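Local coordinates for putative sortase (Streptococcus pneumoniae, PDB 2W1K), which probably acts as a sortase C transpeptidase that builds the pneumococcal pilus by joining pilin subunits covalently, at residues Y54-G65 / P77-H86; E151-L161 / T180-N188. One frame throughout, in Å; residues are numbered along the deposited sequence.

Interactions 1 and 2 lie on different parts of one mixed sheet. Their centres are 22 Å apart, and their nearest atoms stay about 9 Å apart without touching. They follow one another along the chain. Interaction 1 joins the loop before strand 65-69 to strand 74-80 and the start of helix 84-89. Interaction 2 pairs strand 141-153 with strand 183-196. Of the two, interaction 2 lies at the probable active site: Arg184 touches Cys175, which ends a TLxTC sortase signature, and is probably the conserved sortase arginine. Interaction 1 instead ties the chain leading out of the N-terminal helices to the sheet.

Interaction 1 (Y54-G65 / P77-H86); sequences YQVSDDPDAVYG and PVYLGADYHH
Tyr64 and Gly65 both face Val78 in a classic beta bulge, where Gly65 and Val78 form an antiparallel hydrogen-bonded pair. Tyr64 N donates to Val78 O at 2.8 Å. Val78 N donates to Gly65 O at 2.7 Å. Gly65 N adds a weak bond to Val78 O.

Leu80 is the main apolar side chain of the contact. Its CB sits over the centre of the Tyr54 ring, 3.7 Å from the centroid, as a CH-pi contact. From CG, the two branches part. CD1 goes to Val56, 3.9 Å from Val56 CB. CD2 meets Tyr64, 3.6 Å from Tyr64 CG. The hydroxyls of both tyrosines bond beyond the contact, Tyr54 to His93 and Tyr64 to Ser28.

Tyr79 turns its edge to the backbone of Asp61, with CE1 3.3 Å from Asp61 O. Val63 CG2 also touches this CE1, but obliquely. Two waters complete the seam. One links Pro60 O and Ala62 O to Leu80 N. The other links Pro60 O to Leu80 O.

His86 makes the polar link. Its NE2 donates to Asp61 OD1 at 2.6 Å and 164°, nearly in the ring plane. Asp61 OD1 is met on its anti side, but well out of the carboxylate plane (32°). The carboxylate stands almost upright to the ring (86°). ND1 donates to Gly81 O at 2.6 Å. Tyr79 CB lies over one ring face and Asp83 OD2 over the other. Asp83 OD1 caps the helix by accepting from His86 N.

Bonds at both ring nitrogens fix the rotation of His86. With both acting as donors and two carboxylates nearby, the imidazole is probably protonated and positively charged, and its pairing with Asp61 would then carry charge as well as a hydrogen bond.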
loop_
_atom_site.group_PDB
_atom_site.type_symbol
_atom_site.label_atom_id
_atom_site.label_comp_id
_atom_site.label_asym_id
_atom_site.label_seq_id
_atom_site.Cartn_x
_atom_site.Cartn_y
_atom_site.Cartn_z
ATOM N N TYR A 54 9.774 8.621 -8.300
ATOM C CA TYR A 54 9.851 8.559 -6.858
ATOM C C TYR A 54 11.258 8.806 -6.348
ATOM O O TYR A 54 11.405 9.355 -5.272
ATOM C CB TYR A 54 9.382 7.195 -6.369
ATOM C CG TYR A 54 7.892 7.014 -6.317
ATOM C CD1 TYR A 54 7.182 6.772 -7.483
ATOM C CD2 TYR A 54 7.184 7.013 -5.065
ATOM C CE1 TYR A 54 5.806 6.528 -7.453
ATOM C CE2 TYR A 54 5.833 6.775 -5.036
ATOM C CZ TYR A 54 5.126 6.546 -6.220
ATOM O OH TYR A 54 3.753 6.284 -6.205
ATOM N N GLN A 55 12.284 8.383 -7.083
ATOM C CA GLN A 55 13.689 8.484 -6.605
ATOM C C GLN A 55 13.827 7.825 -5.223
ATOM O O GLN A 55 14.438 8.376 -4.279
ATOM C CB GLN A 55 14.186 9.947 -6.540
ATOM C CG GLN A 55 13.944 10.670 -7.797
ATOM C CD GLN A 55 14.577 12.058 -7.891
ATOM O OE1 GLN A 55 14.569 12.836 -6.928
ATOM N NE2 GLN A 55 15.090 12.406 -9.098
ATOM N N VAL A 56 13.182 6.700 -5.049
ATOM C CA VAL A 56 13.325 5.981 -3.766
ATOM C C VAL A 56 14.331 4.793 -4.067
ATOM O O VAL A 56 15.297 4.549 -3.345
ATOM C CB VAL A 56 11.909 5.491 -3.219
ATOM C CG1 VAL A 56 12.044 4.379 -2.174
ATOM C CG2 VAL A 56 10.992 6.725 -2.800
ATOM N N SER A 57 14.153 4.171 -5.217
ATOM C CA SER A 57 15.070 3.066 -5.598
ATOM C C SER A 57 15.768 3.392 -6.935
ATOM O O SER A 57 15.191 4.131 -7.753
ATOM C CB SER A 57 14.241 1.755 -5.805
ATOM O OG SER A 57 15.200 0.719 -6.117
ATOM N N ASP A 58 16.894 2.744 -7.248
ATOM C CA ASP A 58 17.471 2.940 -8.577
ATOM C C ASP A 58 16.667 2.251 -9.670
ATOM O O ASP A 58 16.880 2.488 -10.819
ATOM C CB ASP A 58 18.877 2.316 -8.646
ATOM C CG ASP A 58 19.991 3.307 -8.286
ATOM O OD1 ASP A 58 20.073 3.726 -7.077
ATOM O OD2 ASP A 58 20.820 3.652 -9.203
ATOM N N ASP A 59 15.845 1.285 -9.287
ATOM C CA ASP A 59 15.015 0.536 -10.177
ATOM C C ASP A 59 13.544 0.988 -9.950
ATOM O O ASP A 59 12.910 0.727 -8.925
ATOM C CB ASP A 59 15.199 -0.961 -9.797
ATOM C CG ASP A 59 14.313 -1.880 -10.623
ATOM O OD1 ASP A 59 13.507 -1.388 -11.480
ATOM O OD2 ASP A 59 14.407 -3.118 -10.388
ATOM N N PRO A 60 13.000 1.707 -10.905
ATOM C CA PRO A 60 11.617 2.175 -10.854
ATOM C C PRO A 60 10.575 1.036 -10.613
ATOM O O PRO A 60 9.493 1.307 -10.039
ATOM C CB PRO A 60 11.425 2.831 -12.221
ATOM C CG PRO A 60 12.912 3.188 -12.647
ATOM C CD PRO A 60 13.647 1.992 -12.207
ATOM N N ASP A 61 10.896 -0.201 -10.999
ATOM C CA ASP A 61 10.012 -1.351 -10.765
ATOM C C ASP A 61 10.394 -2.286 -9.574
ATOM O O ASP A 61 9.865 -3.385 -9.524
ATOM C CB ASP A 61 9.889 -2.197 -11.995
ATOM C CG ASP A 61 9.339 -1.408 -13.182
ATOM O OD1 ASP A 61 8.502 -0.451 -13.000
ATOM O OD2 ASP A 61 9.772 -1.712 -14.308
ATOM N N ALA A 62 11.237 -1.856 -8.600
ATOM C CA ALA A 62 11.537 -2.738 -7.512
ATOM C C ALA A 62 10.300 -2.844 -6.593
ATOM O O ALA A 62 9.505 -1.910 -6.466
ATOM C CB ALA A 62 12.764 -2.220 -6.714
ATOM N N VAL A 63 10.145 -3.993 -5.969
ATOM C CA VAL A 63 9.156 -4.125 -4.947
ATOM C C VAL A 63 9.532 -3.215 -3.729
ATOM O O VAL A 63 10.646 -3.311 -3.140
ATOM C CB VAL A 63 9.083 -5.564 -4.512
ATOM C CG1 VAL A 63 8.147 -5.681 -3.355
ATOM C CG2 VAL A 63 8.639 -6.439 -5.755
ATOM N N TYR A 64 8.615 -2.302 -3.385
ATOM C CA TYR A 64 8.909 -1.434 -2.306
ATOM C C TYR A 64 8.553 -2.052 -0.886
ATOM O O TYR A 64 9.218 -1.726 0.134
ATOM C CB TYR A 64 8.099 -0.155 -2.534
ATOM C CG TYR A 64 8.239 0.860 -1.364
ATOM C CD1 TYR A 64 9.448 1.499 -1.111
ATOM C CD2 TYR A 64 7.133 1.175 -0.540
ATOM C CE1 TYR A 64 9.581 2.412 -0.054
ATOM C CE2 TYR A 64 7.272 2.074 0.537
ATOM C CZ TYR A 64 8.479 2.703 0.725
ATOM O OH TYR A 64 8.599 3.630 1.713
ATOM N N GLY A 65 7.466 -2.838 -0.824
ATOM C CA GLY A 65 6.976 -3.453 0.433
ATOM C C GLY A 65 6.118 -4.660 0.119
ATOM O O GLY A 65 5.843 -4.940 -1.061
ATOM N N PRO A 77 3.124 -8.152 -3.363
ATOM C CA PRO A 77 4.057 -7.031 -3.453
ATOM C C PRO A 77 3.408 -5.694 -3.652
ATOM O O PRO A 77 2.353 -5.542 -4.303
ATOM C CB PRO A 77 4.891 -7.379 -4.695
ATOM C CG PRO A 77 3.924 -8.247 -5.489
ATOM C CD PRO A 77 3.229 -9.060 -4.528
ATOM N N VAL A 78 4.036 -4.674 -3.097
ATOM C CA VAL A 78 3.578 -3.330 -3.425
ATOM C C VAL A 78 4.650 -2.604 -4.277
ATOM O O VAL A 78 5.889 -2.490 -3.861
ATOM C CB VAL A 78 3.285 -2.500 -2.114
ATOM C CG1 VAL A 78 2.802 -1.058 -2.444
ATOM C CG2 VAL A 78 2.269 -3.271 -1.187
ATOM N N TYR A 79 4.186 -2.074 -5.418
ATOM C CA TYR A 79 5.072 -1.263 -6.291
ATOM C C TYR A 79 4.837 0.228 -6.129
ATOM O O TYR A 79 3.887 0.683 -5.533
ATOM C CB TYR A 79 4.932 -1.665 -7.775
ATOM C CG TYR A 79 5.360 -3.106 -8.055
ATOM C CD1 TYR A 79 6.666 -3.451 -8.291
ATOM C CD2 TYR A 79 4.423 -4.112 -8.000
ATOM C CE1 TYR A 79 7.047 -4.763 -8.474
ATOM C CE2 TYR A 79 4.782 -5.394 -8.175
ATOM C CZ TYR A 79 6.070 -5.714 -8.420
ATOM O OH TYR A 79 6.332 -7.040 -8.667
ATOM N N LEU A 80 5.747 1.014 -6.656
ATOM C CA LEU A 80 5.599 2.486 -6.598
ATOM C C LEU A 80 5.046 3.081 -7.901
ATOM O O LEU A 80 5.755 3.098 -8.972
ATOM C CB LEU A 80 6.978 3.115 -6.318
ATOM C CG LEU A 80 7.625 2.660 -4.987
ATOM C CD1 LEU A 80 8.980 3.409 -4.852
ATOM C CD2 LEU A 80 6.666 2.970 -3.792
ATOM N N GLY A 81 3.899 3.750 -7.786
ATOM C CA GLY A 81 3.251 4.302 -8.980
ATOM C C GLY A 81 2.235 3.375 -9.664
ATOM O O GLY A 81 2.534 2.262 -10.007
ATOM N N ALA A 82 1.008 3.836 -9.823
ATOM C CA ALA A 82 -0.071 2.933 -10.022
ATOM C C ALA A 82 -0.365 3.087 -11.511
ATOM O O ALA A 82 -1.207 3.856 -11.847
ATOM C CB ALA A 82 -1.338 3.406 -9.159
ATOM N N ASP A 83 0.385 2.443 -12.386
ATOM C CA ASP A 83 0.060 2.449 -13.828
ATOM C C ASP A 83 -0.443 1.023 -14.176
ATOM O O ASP A 83 -0.480 0.115 -13.335
ATOM C CB ASP A 83 1.287 2.802 -14.668
ATOM C CG ASP A 83 2.477 1.940 -14.294
ATOM O OD1 ASP A 83 2.253 0.831 -13.747
ATOM O OD2 ASP A 83 3.645 2.378 -14.409
ATOM N N TYR A 84 -0.783 0.830 -15.437
ATOM C CA TYR A 84 -1.252 -0.439 -15.948
ATOM C C TYR A 84 -0.264 -1.527 -15.676
ATOM O O TYR A 84 -0.657 -2.621 -15.336
ATOM C CB TYR A 84 -1.409 -0.305 -17.490
ATOM C CG TYR A 84 -1.882 -1.560 -18.214
ATOM C CD1 TYR A 84 -3.275 -1.717 -18.572
ATOM C CD2 TYR A 84 -0.986 -2.608 -18.566
ATOM C CE1 TYR A 84 -3.758 -2.874 -19.305
ATOM C CE2 TYR A 84 -1.476 -3.780 -19.258
ATOM C CZ TYR A 84 -2.854 -3.878 -19.614
ATOM O OH TYR A 84 -3.321 -4.978 -20.274
ATOM N N HIS A 85 1.020 -1.248 -15.927
ATOM C CA HIS A 85 2.095 -2.219 -15.813
ATOM C C HIS A 85 2.156 -2.708 -14.389
ATOM O O HIS A 85 2.004 -3.920 -14.140
ATOM C CB HIS A 85 3.393 -1.545 -16.282
ATOM C CG HIS A 85 4.653 -2.303 -15.992
ATOM N ND1 HIS A 85 5.773 -1.713 -15.419
ATOM C CD2 HIS A 85 4.968 -3.617 -16.168
ATOM C CE1 HIS A 85 6.720 -2.633 -15.265
ATOM N NE2 HIS A 85 6.277 -3.786 -15.746
ATOM N N HIS A 86 2.361 -1.799 -13.430
ATOM C CA HIS A 86 2.420 -2.204 -12.011
ATOM C C HIS A 86 1.126 -2.847 -11.471
ATOM O O HIS A 86 1.128 -3.802 -10.666
ATOM C CB HIS A 86 2.736 -1.009 -11.083
ATOM C CG HIS A 86 4.126 -0.495 -11.227
ATOM N ND1 HIS A 86 4.508 0.783 -10.849
ATOM C CD2 HIS A 86 5.220 -1.060 -11.819
ATOM C CE1 HIS A 86 5.764 0.974 -11.206
ATOM N NE2 HIS A 86 6.226 -0.144 -11.754
HETATM O O HOH W 1 8.090 -0.083 -7.994
HETATM O O HOH W 2 8.375 3.793 -10.008
#

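Interaction 2 (E151-L161 / T180-N188); sequences EIILPSEWEKL and TFNKRLLVN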
loop_
_atom_site.group_PDB
_atom_site.type_symbol
_atom_site.label_atom_id
_atom_site.label_comp_id
_atom_site.label_asym_id
_atom_site.label_seq_id
_atom_site.Cartn_x
_atom_site.Cartn_y
_atom_site.Cartn_z
ATOM N N GLU A 151 -15.333 4.332 2.273
ATOM C CA GLU A 151 -16.057 5.333 1.504
ATOM C C GLU A 151 -16.207 4.919 0.080
ATOM O O GLU A 151 -15.405 4.126 -0.442
ATOM C CB GLU A 151 -15.278 6.637 1.491
ATOM C CG GLU A 151 -14.705 6.925 2.792
ATOM C CD GLU A 151 -13.692 8.077 2.748
ATOM O OE1 GLU A 151 -14.034 9.133 2.164
ATOM O OE2 GLU A 151 -12.575 7.935 3.317
ATOM N N ILE A 152 -17.228 5.467 -0.573
ATOM C CA ILE A 152 -17.352 5.352 -2.021
ATOM C C ILE A 152 -17.105 6.739 -2.583
ATOM O O ILE A 152 -17.638 7.717 -2.083
ATOM C CB ILE A 152 -18.709 4.797 -2.496
ATOM C CG1 ILE A 152 -18.872 3.376 -2.010
ATOM C CG2 ILE A 152 -18.820 4.869 -4.035
ATOM C CD1 ILE A 152 -17.974 2.447 -2.683
ATOM N N ILE A 153 -16.213 6.855 -3.575
ATOM C CA ILE A 153 -16.032 8.214 -4.135
ATOM C C ILE A 153 -16.117 8.190 -5.636
ATOM O O ILE A 153 -16.054 7.101 -6.205
ATOM C CB ILE A 153 -14.700 8.851 -3.649
ATOM C CG1 ILE A 153 -13.474 8.175 -4.370
ATOM C CG2 ILE A 153 -14.701 8.870 -2.086
ATOM C CD1 ILE A 153 -12.177 8.922 -4.160
ATOM N N LEU A 154 -16.201 9.362 -6.275
ATOM C CA LEU A 154 -16.093 9.471 -7.748
ATOM C C LEU A 154 -14.612 9.586 -8.119
ATOM O O LEU A 154 -13.853 10.213 -7.357
ATOM C CB LEU A 154 -16.819 10.766 -8.240
ATOM C CG LEU A 154 -18.348 10.856 -8.029
ATOM C CD1 LEU A 154 -18.984 11.979 -8.936
ATOM C CD2 LEU A 154 -18.945 9.494 -8.318
ATOM N N PRO A 155 -14.180 9.006 -9.263
ATOM C CA PRO A 155 -12.779 9.087 -9.692
ATOM C C PRO A 155 -12.221 10.535 -9.812
ATOM O O PRO A 155 -11.023 10.742 -9.696
ATOM C CB PRO A 155 -12.816 8.529 -11.088
ATOM C CG PRO A 155 -13.999 7.718 -11.170
ATOM C CD PRO A 155 -14.996 8.213 -10.202
ATOM N N SER A 156 -13.065 11.525 -10.072
ATOM C CA SER A 156 -12.585 12.895 -10.222
ATOM C C SER A 156 -12.350 13.563 -8.876
ATOM O O SER A 156 -11.800 14.699 -8.797
ATOM C CB SER A 156 -13.683 13.675 -10.953
ATOM O OG SER A 156 -14.926 13.550 -10.239
ATOM N N GLU A 157 -12.815 12.892 -7.819
ATOM C CA GLU A 157 -12.739 13.445 -6.477
ATOM C C GLU A 157 -11.446 13.145 -5.734
ATOM O O GLU A 157 -11.476 12.770 -4.557
ATOM C CB GLU A 157 -13.932 13.000 -5.628
ATOM C CG GLU A 157 -15.157 13.715 -6.011
ATOM C CD GLU A 157 -16.372 13.130 -5.357
ATOM O OE1 GLU A 157 -16.304 11.973 -4.897
ATOM O OE2 GLU A 157 -17.421 13.814 -5.340
ATOM N N TRP A 158 -10.337 13.442 -6.412
ATOM C CA TRP A 158 -8.979 13.219 -5.927
ATOM C C TRP A 158 -8.690 13.860 -4.562
ATOM O O TRP A 158 -7.930 13.285 -3.777
ATOM C CB TRP A 158 -7.963 13.619 -7.005
ATOM C CG TRP A 158 -7.880 15.105 -7.232
ATOM C CD1 TRP A 158 -8.467 15.841 -8.254
ATOM C CD2 TRP A 158 -7.151 16.066 -6.418
ATOM N NE1 TRP A 158 -8.146 17.192 -8.119
ATOM C CE2 TRP A 158 -7.349 17.354 -7.006
ATOM C CE3 TRP A 158 -6.372 15.959 -5.253
ATOM C CZ2 TRP A 158 -6.783 18.516 -6.463
ATOM C CZ3 TRP A 158 -5.860 17.092 -4.701
ATOM C CH2 TRP A 158 -6.039 18.369 -5.313
ATOM N N GLU A 159 -9.313 14.999 -4.248
ATOM C CA GLU A 159 -9.179 15.568 -2.936
ATOM C C GLU A 159 -9.594 14.597 -1.809
ATOM O O GLU A 159 -9.099 14.679 -0.697
ATOM C CB GLU A 159 -9.933 16.889 -2.809
ATOM C CG GLU A 159 -9.584 17.940 -3.877
ATOM C CD GLU A 159 -10.492 17.909 -5.153
ATOM O OE1 GLU A 159 -11.282 16.917 -5.382
ATOM O OE2 GLU A 159 -10.411 18.937 -5.929
ATOM N N LYS A 160 -10.506 13.697 -2.091
ATOM C CA LYS A 160 -10.960 12.811 -1.075
ATOM C C LYS A 160 -9.979 11.716 -0.753
ATOM O O LYS A 160 -10.271 10.820 0.047
ATOM C CB LYS A 160 -12.213 12.119 -1.522
ATOM C CG LYS A 160 -13.308 13.057 -1.808
ATOM C CD LYS A 160 -14.610 12.632 -1.202
ATOM C CE LYS A 160 -15.754 13.503 -1.754
ATOM N NZ LYS A 160 -17.051 12.709 -1.965
ATOM N N LEU A 161 -8.824 11.757 -1.404
ATOM C CA LEU A 161 -7.689 10.834 -1.113
ATOM C C LEU A 161 -6.711 11.450 -0.112
ATOM O O LEU A 161 -5.838 10.750 0.382
ATOM C CB LEU A 161 -6.941 10.454 -2.414
ATOM C CG LEU A 161 -7.728 9.624 -3.488
ATOM C CD1 LEU A 161 -6.884 9.203 -4.685
ATOM C CD2 LEU A 161 -8.407 8.436 -2.868
ATOM N N THR A 180 -19.334 -2.079 -13.627
ATOM C CA THR A 180 -19.448 -0.752 -14.110
ATOM C C THR A 180 -18.224 0.031 -13.769
ATOM O O THR A 180 -17.797 0.812 -14.596
ATOM C CB THR A 180 -20.610 -0.077 -13.417
ATOM O OG1 THR A 180 -21.777 -0.891 -13.575
ATOM C CG2 THR A 180 -20.912 1.196 -14.078
ATOM N N PHE A 181 -17.732 -0.100 -12.528
ATOM C CA PHE A 181 -16.442 0.400 -12.134
ATOM C C PHE A 181 -16.371 1.880 -12.325
ATOM O O PHE A 181 -15.338 2.403 -12.650
ATOM C CB PHE A 181 -15.298 -0.284 -12.918
ATOM C CG PHE A 181 -15.156 -1.742 -12.584
ATOM C CD1 PHE A 181 -15.384 -2.155 -11.299
ATOM C CD2 PHE A 181 -14.780 -2.660 -13.524
ATOM C CE1 PHE A 181 -15.245 -3.418 -10.932
ATOM C CE2 PHE A 181 -14.696 -3.974 -13.165
ATOM C CZ PHE A 181 -14.906 -4.325 -11.834
ATOM N N ASN A 182 -17.483 2.536 -12.164
ATOM C CA ASN A 182 -17.472 3.903 -12.398
ATOM C C ASN A 182 -17.263 4.681 -11.094
ATOM O O ASN A 182 -17.249 5.925 -11.067
ATOM C CB ASN A 182 -18.759 4.291 -13.116
ATOM C CG ASN A 182 -19.986 4.126 -12.279
ATOM O OD1 ASN A 182 -20.223 3.091 -11.598
ATOM N ND2 ASN A 182 -20.855 5.139 -12.379
ATOM N N LYS A 183 -17.070 3.938 -10.015
ATOM C CA LYS A 183 -16.763 4.556 -8.706
ATOM C C LYS A 183 -15.476 4.002 -8.090
ATOM O O LYS A 183 -14.779 3.174 -8.690
ATOM C CB LYS A 183 -17.993 4.442 -7.771
ATOM C CG LYS A 183 -19.155 5.226 -8.400
ATOM C CD LYS A 183 -20.355 5.289 -7.531
ATOM C CE LYS A 183 -21.392 6.225 -8.126
ATOM N NZ LYS A 183 -22.688 6.038 -7.374
ATOM N N ARG A 184 -15.093 4.520 -6.925
ATOM C CA ARG A 184 -13.879 3.974 -6.298
ATOM C C ARG A 184 -14.292 3.642 -4.895
ATOM O O ARG A 184 -14.842 4.498 -4.196
ATOM C CB ARG A 184 -12.741 4.962 -6.299
ATOM C CG ARG A 184 -12.465 5.569 -7.632
ATOM C CD ARG A 184 -11.773 4.503 -8.490
ATOM N NE ARG A 184 -11.476 5.026 -9.805
ATOM C CZ ARG A 184 -12.190 4.750 -10.923
ATOM N NH1 ARG A 184 -13.289 3.954 -10.916
ATOM N NH2 ARG A 184 -11.792 5.264 -12.054
ATOM N N LEU A 185 -14.058 2.398 -4.511
ATOM C CA LEU A 185 -14.143 1.990 -3.106
ATOM C C LEU A 185 -12.854 2.314 -2.267
ATOM O O LEU A 185 -11.722 1.897 -2.574
ATOM C CB LEU A 185 -14.535 0.510 -2.998
ATOM C CG LEU A 185 -14.545 -0.124 -1.581
ATOM C CD1 LEU A 185 -15.479 0.612 -0.634
ATOM C CD2 LEU A 185 -14.925 -1.585 -1.643
ATOM N N LEU A 186 -13.039 3.029 -1.184
ATOM C CA LEU A 186 -11.916 3.280 -0.266
ATOM C C LEU A 186 -12.131 2.543 1.030
ATOM O O LEU A 186 -13.116 2.755 1.670
ATOM C CB LEU A 186 -11.847 4.758 0.093
ATOM C CG LEU A 186 -11.143 5.804 -0.776
ATOM C CD1 LEU A 186 -11.166 5.586 -2.278
ATOM C CD2 LEU A 186 -11.463 7.276 -0.387
ATOM N N VAL A 187 -11.138 1.785 1.476
ATOM C CA VAL A 187 -11.158 1.162 2.762
ATOM C C VAL A 187 -9.961 1.739 3.585
ATOM O O VAL A 187 -8.798 1.597 3.201
ATOM C CB VAL A 187 -11.018 -0.411 2.588
ATOM C CG1 VAL A 187 -11.198 -1.069 3.921
ATOM C CG2 VAL A 187 -12.081 -1.003 1.554
ATOM N N ASN A 188 -10.258 2.442 4.688
ATOM C CA ASN A 188 -9.274 3.090 5.560
ATOM C C ASN A 188 -8.859 2.207 6.700
ATOM O O ASN A 188 -9.712 1.531 7.338
ATOM C CB ASN A 188 -9.786 4.454 6.040
ATOM C CG ASN A 188 -10.278 5.286 4.847
ATOM O OD1 ASN A 188 -9.542 5.455 3.895
ATOM N ND2 ASN A 188 -11.565 5.645 4.829
#
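Ile153 and Arg184 form an antiparallel hydrogen-bonded pair, as do Glu151 and Leu186. Ile152 and Leu185, between them, form a non-hydrogen-bonded pair.

Arg184 can be followed outward. CB rests on Ile153 CG1 at 3.8 Å. CG passes Pro155 CA at 4.1 Å. The chain bends there (chi2 -74°), which brings its end across the proline ring. NE lies 3.9 Å from Pro155 CG. That same CG then stands over the centre of the guanidinium, 3.4 Å above its plane. NH1 donates to Lys183 O at 2.8 Å and to Phe181 O at 3.1 Å. Both oxygens lie near the guanidinium plane, but each is met from above its own carbonyl plane. NH2 forms a salt bridge with Asp43. Thus the proline packs on one face while polar partners meet the rim and hold the group's rotation. Asp43 starts a DPF sequence, which fits the lid known in pilus sortases.

At the other end, Asn188 ND2 donates to Glu151 OE2 at 2.9 Å, and this oxygen accepts through its anti lone pair. Asn188 ND2 also bonds Asp149, and Glu151 OE2 forms a salt bridge with Arg107. Leu186 lies between Arg184 and Asn188 along the strand and gives apolar contacts on this face. Its CD1 touches Ile153 CD1 and Leu161 CD2, each at 4.0 Å.

Strand 183-196 lies between strand 168-176 and strand 141-153 in the sheet. The 3-10 segment that ends at Leu161 packs against Leu186, on the face that also carries Ile153 and Arg184.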